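Local coordinates for In2-1 family protein, glutathione transferase lambda3 (Populus trichocarpa, PDB 4PQI) that binds glutathione and, as a monomeric Lambda-class glutathione transferase, probably works as a thiol transferase, at residues A16-L28 / Q68-P80. Sequence-based numbering, arbitrary orientation.
With GSH (glutathione), chain B.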
loop_
_atom_site.group_PDB
_atom_site.type_symbol
_atom_site.label_atom_id
_atom_site.label_comp_id
_atom_site.label_asym_id
_atom_site.label_seq_id
_atom_site.Cartn_x
_atom_site.Cartn_y
_atom_site.Cartn_z
ATOM N N ALA A 16 4.092 9.259 15.660
ATOM C CA ALA A 16 3.903 8.843 17.056
ATOM C C ALA A 16 4.236 7.362 17.240
ATOM O O ALA A 16 4.059 6.572 16.313
ATOM C CB ALA A 16 2.463 9.114 17.496
ATOM N N PRO A 17 4.718 6.976 18.438
ATOM C CA PRO A 17 5.041 5.566 18.692
ATOM C C PRO A 17 3.782 4.703 18.617
ATOM O O PRO A 17 2.694 5.181 18.937
ATOM C CB PRO A 17 5.608 5.581 20.130
ATOM C CG PRO A 17 6.012 6.991 20.375
ATOM C CD PRO A 17 5.031 7.827 19.601
ATOM N N PRO A 18 3.908 3.455 18.155
ATOM C CA PRO A 18 2.692 2.637 18.107
ATOM C C PRO A 18 2.157 2.335 19.516
ATOM O O PRO A 18 2.931 2.275 20.477
ATOM C CB PRO A 18 3.154 1.358 17.397
ATOM C CG PRO A 18 4.651 1.335 17.597
ATOM C CD PRO A 18 5.069 2.770 17.562
ATOM N N LEU A 19 0.842 2.169 19.623
ATOM C CA LEU A 19 0.178 1.905 20.899
ATOM C C LEU A 19 0.228 0.424 21.261
ATOM O O LEU A 19 -0.194 -0.423 20.464
ATOM C CB LEU A 19 -1.289 2.318 20.798
ATOM C CG LEU A 19 -1.585 3.766 20.409
ATOM C CD1 LEU A 19 -3.108 3.990 20.294
ATOM C CD2 LEU A 19 -0.980 4.708 21.401
ATOM N N ASP A 20 0.693 0.114 22.468
ATOM C CA ASP A 20 0.734 -1.272 22.924
ATOM C C ASP A 20 -0.545 -1.690 23.642
ATOM O O ASP A 20 -1.511 -0.924 23.717
ATOM C CB ASP A 20 1.942 -1.515 23.832
ATOM C CG ASP A 20 1.885 -0.714 25.129
ATOM O OD1 ASP A 20 0.782 -0.390 25.615
ATOM O OD2 ASP A 20 2.962 -0.409 25.680
ATOM N N ALA A 21 -0.522 -2.894 24.208
ATOM C CA ALA A 21 -1.715 -3.495 24.789
ATOM C C ALA A 21 -2.327 -2.677 25.916
ATOM O O ALA A 21 -3.519 -2.772 26.147
ATOM C CB ALA A 21 -1.432 -4.915 25.258
ATOM N N THR A 22 -1.503 -1.903 26.626
ATOM C CA THR A 22 -1.973 -1.119 27.762
ATOM C C THR A 22 -2.330 0.333 27.403
ATOM O O THR A 22 -2.717 1.107 28.285
ATOM C CB THR A 22 -0.936 -1.090 28.907
ATOM O OG1 THR A 22 0.235 -0.401 28.468
ATOM C CG2 THR A 22 -0.562 -2.502 29.359
ATOM N N ALA A 23 -2.180 0.714 26.133
ATOM C CA ALA A 23 -2.441 2.106 25.722
ATOM C C ALA A 23 -3.908 2.546 25.864
ATOM O O ALA A 23 -4.844 1.755 25.695
ATOM C CB ALA A 23 -1.964 2.351 24.300
ATOM N N GLU A 24 -4.092 3.829 26.159
ATOM C CA GLU A 24 -5.425 4.397 26.244
ATOM C C GLU A 24 -6.051 4.394 24.867
ATOM O O GLU A 24 -5.364 4.494 23.843
ATOM C CB GLU A 24 -5.385 5.832 26.760
ATOM C CG GLU A 24 -4.833 5.962 28.158
ATOM C CD GLU A 24 -5.911 5.789 29.193
ATOM O OE1 GLU A 24 -6.049 4.668 29.730
ATOM O OE2 GLU A 24 -6.634 6.777 29.455
ATOM N N GLN A 25 -7.366 4.303 24.845
ATOM C CA GLN A 25 -8.078 4.323 23.587
ATOM C C GLN A 25 -8.381 5.773 23.180
ATOM O O GLN A 25 -8.876 6.542 24.007
ATOM C CB GLN A 25 -9.374 3.526 23.726
ATOM C CG GLN A 25 -10.149 3.464 22.403
ATOM C CD GLN A 25 -11.514 2.808 22.531
ATOM O OE1 GLN A 25 -11.883 2.322 23.596
ATOM N NE2 GLN A 25 -12.278 2.806 21.434
ATOM N N PRO A 26 -8.071 6.154 21.918
ATOM C CA PRO A 26 -8.472 7.474 21.392
ATOM C C PRO A 26 -9.990 7.595 21.419
ATOM O O PRO A 26 -10.659 6.572 21.295
ATOM C CB PRO A 26 -8.017 7.438 19.932
ATOM C CG PRO A 26 -7.029 6.315 19.844
ATOM C CD PRO A 26 -7.451 5.313 20.876
ATOM N N PRO A 27 -10.519 8.810 21.608
ATOM C CA PRO A 27 -11.967 9.029 21.668
ATOM C C PRO A 27 -12.625 8.469 20.406
ATOM O O PRO A 27 -12.154 8.745 19.309
ATOM C CB PRO A 27 -12.078 10.553 21.712
ATOM C CG PRO A 27 -10.813 10.994 22.343
ATOM C CD PRO A 27 -9.762 10.049 21.852
ATOM N N LEU A 28 -13.667 7.658 20.574
ATOM C CA LEU A 28 -14.311 6.980 19.455
ATOM C C LEU A 28 -15.552 7.763 19.023
ATOM O O LEU A 28 -16.402 8.070 19.843
ATOM C CB LEU A 28 -14.689 5.548 19.859
ATOM C CG LEU A 28 -15.470 4.755 18.814
ATOM C CD1 LEU A 28 -14.607 4.571 17.570
ATOM C CD2 LEU A 28 -15.919 3.386 19.358
ATOM N N GLN A 68 1.352 -7.422 17.201
ATOM C CA GLN A 68 1.767 -8.558 18.036
ATOM C C GLN A 68 1.381 -8.417 19.513
ATOM O O GLN A 68 1.461 -9.385 20.283
ATOM C CB GLN A 68 3.271 -8.806 17.905
ATOM C CG GLN A 68 3.614 -9.719 16.752
ATOM C CD GLN A 68 2.723 -10.952 16.731
ATOM O OE1 GLN A 68 2.693 -11.729 17.691
ATOM N NE2 GLN A 68 1.977 -11.124 15.643
ATOM N N ASN A 69 0.957 -7.217 19.899
ATOM C CA ASN A 69 0.611 -6.918 21.292
ATOM C C ASN A 69 -0.374 -5.745 21.308
ATOM O O ASN A 69 -0.075 -4.662 21.814
ATOM C CB ASN A 69 1.883 -6.575 22.080
ATOM C CG ASN A 69 1.610 -6.269 23.540
ATOM O OD1 ASN A 69 0.835 -6.959 24.199
ATOM N ND2 ASN A 69 2.240 -5.216 24.048
ATOM N N ARG A 70 -1.547 -5.957 20.720
ATOM C CA ARG A 70 -2.441 -4.846 20.438
ATOM C C ARG A 70 -3.433 -4.621 21.570
ATOM O O ARG A 70 -3.778 -5.555 22.284
ATOM C CB ARG A 70 -3.164 -5.067 19.096
ATOM C CG ARG A 70 -4.387 -5.969 19.134
ATOM C CD ARG A 70 -4.797 -6.358 17.708
ATOM N NE ARG A 70 -3.811 -7.256 17.107
ATOM C CZ ARG A 70 -4.031 -8.036 16.050
ATOM N NH1 ARG A 70 -5.215 -8.046 15.461
ATOM N NH2 ARG A 70 -3.065 -8.830 15.589
ATOM N N PRO A 71 -3.887 -3.372 21.745
ATOM C CA PRO A 71 -4.901 -3.134 22.777
ATOM C C PRO A 71 -6.169 -3.915 22.454
ATOM O O PRO A 71 -6.618 -3.931 21.295
ATOM C CB PRO A 71 -5.178 -1.634 22.675
ATOM C CG PRO A 71 -4.084 -1.065 21.837
ATOM C CD PRO A 71 -3.586 -2.165 20.961
ATOM N N ALA A 72 -6.692 -4.594 23.467
ATOM C CA ALA A 72 -7.921 -5.355 23.368
ATOM C C ALA A 72 -9.103 -4.481 22.932
ATOM O O ALA A 72 -10.053 -4.988 22.330
ATOM C CB ALA A 72 -8.232 -6.036 24.725
ATOM N N TRP A 73 -9.061 -3.180 23.236
ATOM C CA TRP A 73 -10.174 -2.303 22.843
ATOM C C TRP A 73 -10.368 -2.192 21.328
ATOM O O TRP A 73 -11.417 -1.753 20.843
ATOM C CB TRP A 73 -10.074 -0.902 23.478
ATOM C CG TRP A 73 -8.782 -0.128 23.303
ATOM C CD1 TRP A 73 -7.866 0.163 24.293
ATOM C CD2 TRP A 73 -8.272 0.497 22.101
ATOM N NE1 TRP A 73 -6.824 0.893 23.775
ATOM C CE2 TRP A 73 -7.046 1.112 22.437
ATOM C CE3 TRP A 73 -8.724 0.576 20.776
ATOM C CZ2 TRP A 73 -6.277 1.807 21.509
ATOM C CZ3 TRP A 73 -7.945 1.267 19.841
ATOM C CH2 TRP A 73 -6.739 1.874 20.219
ATOM N N TYR A 74 -9.360 -2.586 20.568
ATOM C CA TYR A 74 -9.485 -2.483 19.117
ATOM C C TYR A 74 -10.510 -3.499 18.531
ATOM O O TYR A 74 -11.492 -3.091 17.898
ATOM C CB TYR A 74 -8.103 -2.490 18.435
ATOM C CG TYR A 74 -8.183 -2.321 16.939
ATOM C CD1 TYR A 74 -8.566 -1.105 16.383
ATOM C CD2 TYR A 74 -7.874 -3.371 16.085
ATOM C CE1 TYR A 74 -8.666 -0.937 15.012
ATOM C CE2 TYR A 74 -7.957 -3.217 14.696
ATOM C CZ TYR A 74 -8.356 -1.996 14.173
ATOM O OH TYR A 74 -8.449 -1.820 12.826
ATOM N N PRO A 75 -10.319 -4.815 18.769
ATOM C CA PRO A 75 -11.384 -5.711 18.305
ATOM C C PRO A 75 -12.667 -5.563 19.109
ATOM O O PRO A 75 -13.743 -5.717 18.531
ATOM C CB PRO A 75 -10.793 -7.114 18.523
ATOM C CG PRO A 75 -9.758 -6.930 19.537
ATOM C CD PRO A 75 -9.175 -5.571 19.315
ATOM N N GLU A 76 -12.562 -5.255 20.403
ATOM C CA GLU A 76 -13.745 -5.187 21.250
ATOM C C GLU A 76 -14.588 -3.936 21.008
ATOM O O GLU A 76 -15.797 -4.004 21.027
ATOM C CB GLU A 76 -13.368 -5.295 22.733
ATOM C CG GLU A 76 -12.819 -6.661 23.139
ATOM C CD GLU A 76 -12.422 -6.735 24.622
ATOM O OE1 GLU A 76 -12.826 -5.839 25.405
ATOM O OE2 GLU A 76 -11.703 -7.690 25.002
ATOM N N LYS A 77 -13.950 -2.797 20.765
ATOM C CA LYS A 77 -14.671 -1.528 20.761
ATOM C C LYS A 77 -14.609 -0.751 19.449
ATOM O O LYS A 77 -15.426 0.149 19.232
ATOM C CB LYS A 77 -14.182 -0.638 21.911
ATOM C CG LYS A 77 -14.631 -1.143 23.269
ATOM C CD LYS A 77 -13.970 -0.364 24.389
ATOM C CE LYS A 77 -14.311 -0.949 25.760
ATOM N NZ LYS A 77 -13.448 -0.353 26.835
ATOM N N VAL A 78 -13.662 -1.087 18.575
ATOM C CA VAL A 78 -13.496 -0.308 17.350
ATOM C C VAL A 78 -13.876 -1.117 16.116
ATOM O O VAL A 78 -14.769 -0.719 15.336
ATOM C CB VAL A 78 -12.054 0.265 17.216
ATOM C CG1 VAL A 78 -11.879 1.058 15.919
ATOM C CG2 VAL A 78 -11.713 1.159 18.440
ATOM N N TYR A 79 -13.232 -2.267 15.948
ATOM C CA TYR A 79 -13.309 -2.973 14.675
ATOM C C TYR A 79 -13.220 -4.481 14.870
ATOM O O TYR A 79 -12.127 -5.035 14.934
ATOM C CB TYR A 79 -12.187 -2.479 13.761
ATOM C CG TYR A 79 -12.260 -3.002 12.347
ATOM C CD1 TYR A 79 -13.357 -2.718 11.522
ATOM C CD2 TYR A 79 -11.228 -3.782 11.825
ATOM C CE1 TYR A 79 -13.412 -3.200 10.209
ATOM C CE2 TYR A 79 -11.282 -4.260 10.537
ATOM C CZ TYR A 79 -12.381 -3.965 9.730
ATOM O OH TYR A 79 -12.409 -4.457 8.444
ATOM N N PRO A 80 -14.379 -5.143 14.963
ATOM C CA PRO A 80 -14.475 -6.586 15.237
ATOM C C PRO A 80 -13.668 -7.510 14.303
ATOM O O PRO A 80 -13.115 -8.470 14.803
ATOM C CB PRO A 80 -15.986 -6.855 15.167
ATOM C CG PRO A 80 -16.579 -5.562 15.613
ATOM C CD PRO A 80 -15.706 -4.501 14.969
HETATM N N1 GSH B . -7.811 -7.661 3.107
HETATM C CA1 GSH B . -7.379 -6.764 4.169
HETATM C C1 GSH B . -7.108 -5.391 3.607
HETATM O O11 GSH B . -7.367 -4.350 4.251
HETATM O O12 GSH B . -6.635 -5.268 2.462
HETATM C CB1 GSH B . -6.139 -7.349 4.842
HETATM C CG1 GSH B . -5.535 -6.424 5.893
HETATM C CD1 GSH B . -4.594 -7.236 6.759
HETATM O OE1 GSH B . -4.529 -8.628 6.607
HETATM N N2 GSH B . -3.822 -6.625 7.653
HETATM C CA2 GSH B . -2.954 -7.438 8.490
HETATM C C2 GSH B . -3.545 -7.632 9.858
HETATM O O2 GSH B . -4.324 -6.625 10.448
HETATM C CB2 GSH B . -1.581 -6.785 8.615
HETATM S SG2 GSH B . -0.503 -7.197 7.224
HETATM N N3 GSH B . -3.289 -8.771 10.480
HETATM C CA3 GSH B . -3.412 -8.865 11.922
HETATM C C3 GSH B . -4.419 -9.928 12.283
HETATM O O31 GSH B . -4.719 -10.141 13.484
HETATM O O32 GSH B . -4.966 -10.602 11.374
HETATM O O HOH W 1 -5.423 -4.847 25.927
HETATM O O HOH W 2 -11.062 1.815 26.216
#
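The backbones of 16-28 and 68-80 come closest at A21 and P71, whose CA atoms lie 3.8 Å apart. The first is an irregular loop before strand 33-37. The second carries the short helix 73-78 of the thioredoxin-like N-terminal domain of the GST fold. W73 has the largest share of the contact. Its CG sits between the backbone N and the carbonyl carbon (chi1 53°), and the indole is directed at the loop. W73 NE1 donates to A23 O at 2.9 Å with a nearly straight bond (164°). The oxygen lies in the ring plane, while the donor stands above the carbonyl plane of A23. The Q25 side chain runs extended over one indole face. Q25 CB lies 3.5 Å from the centroid of the five-membered ring of W73, a CH-pi contact. On the opposite face lies P71 CB, from W73's own segment, offset toward the rim. L19 CD1 meets the ring edge, and P26 CD comes 3.6 Å from W73 CH2. An alanine in place of W73 would probably leave A23 O without its donor and Q25 without a surface to lie on. Next to P71, the R70 guanidinium binds glutathione O31 through NH1 and NH2. At the surface, one water accepts from A72 N and donates to A21 O, 2.8 Å from each.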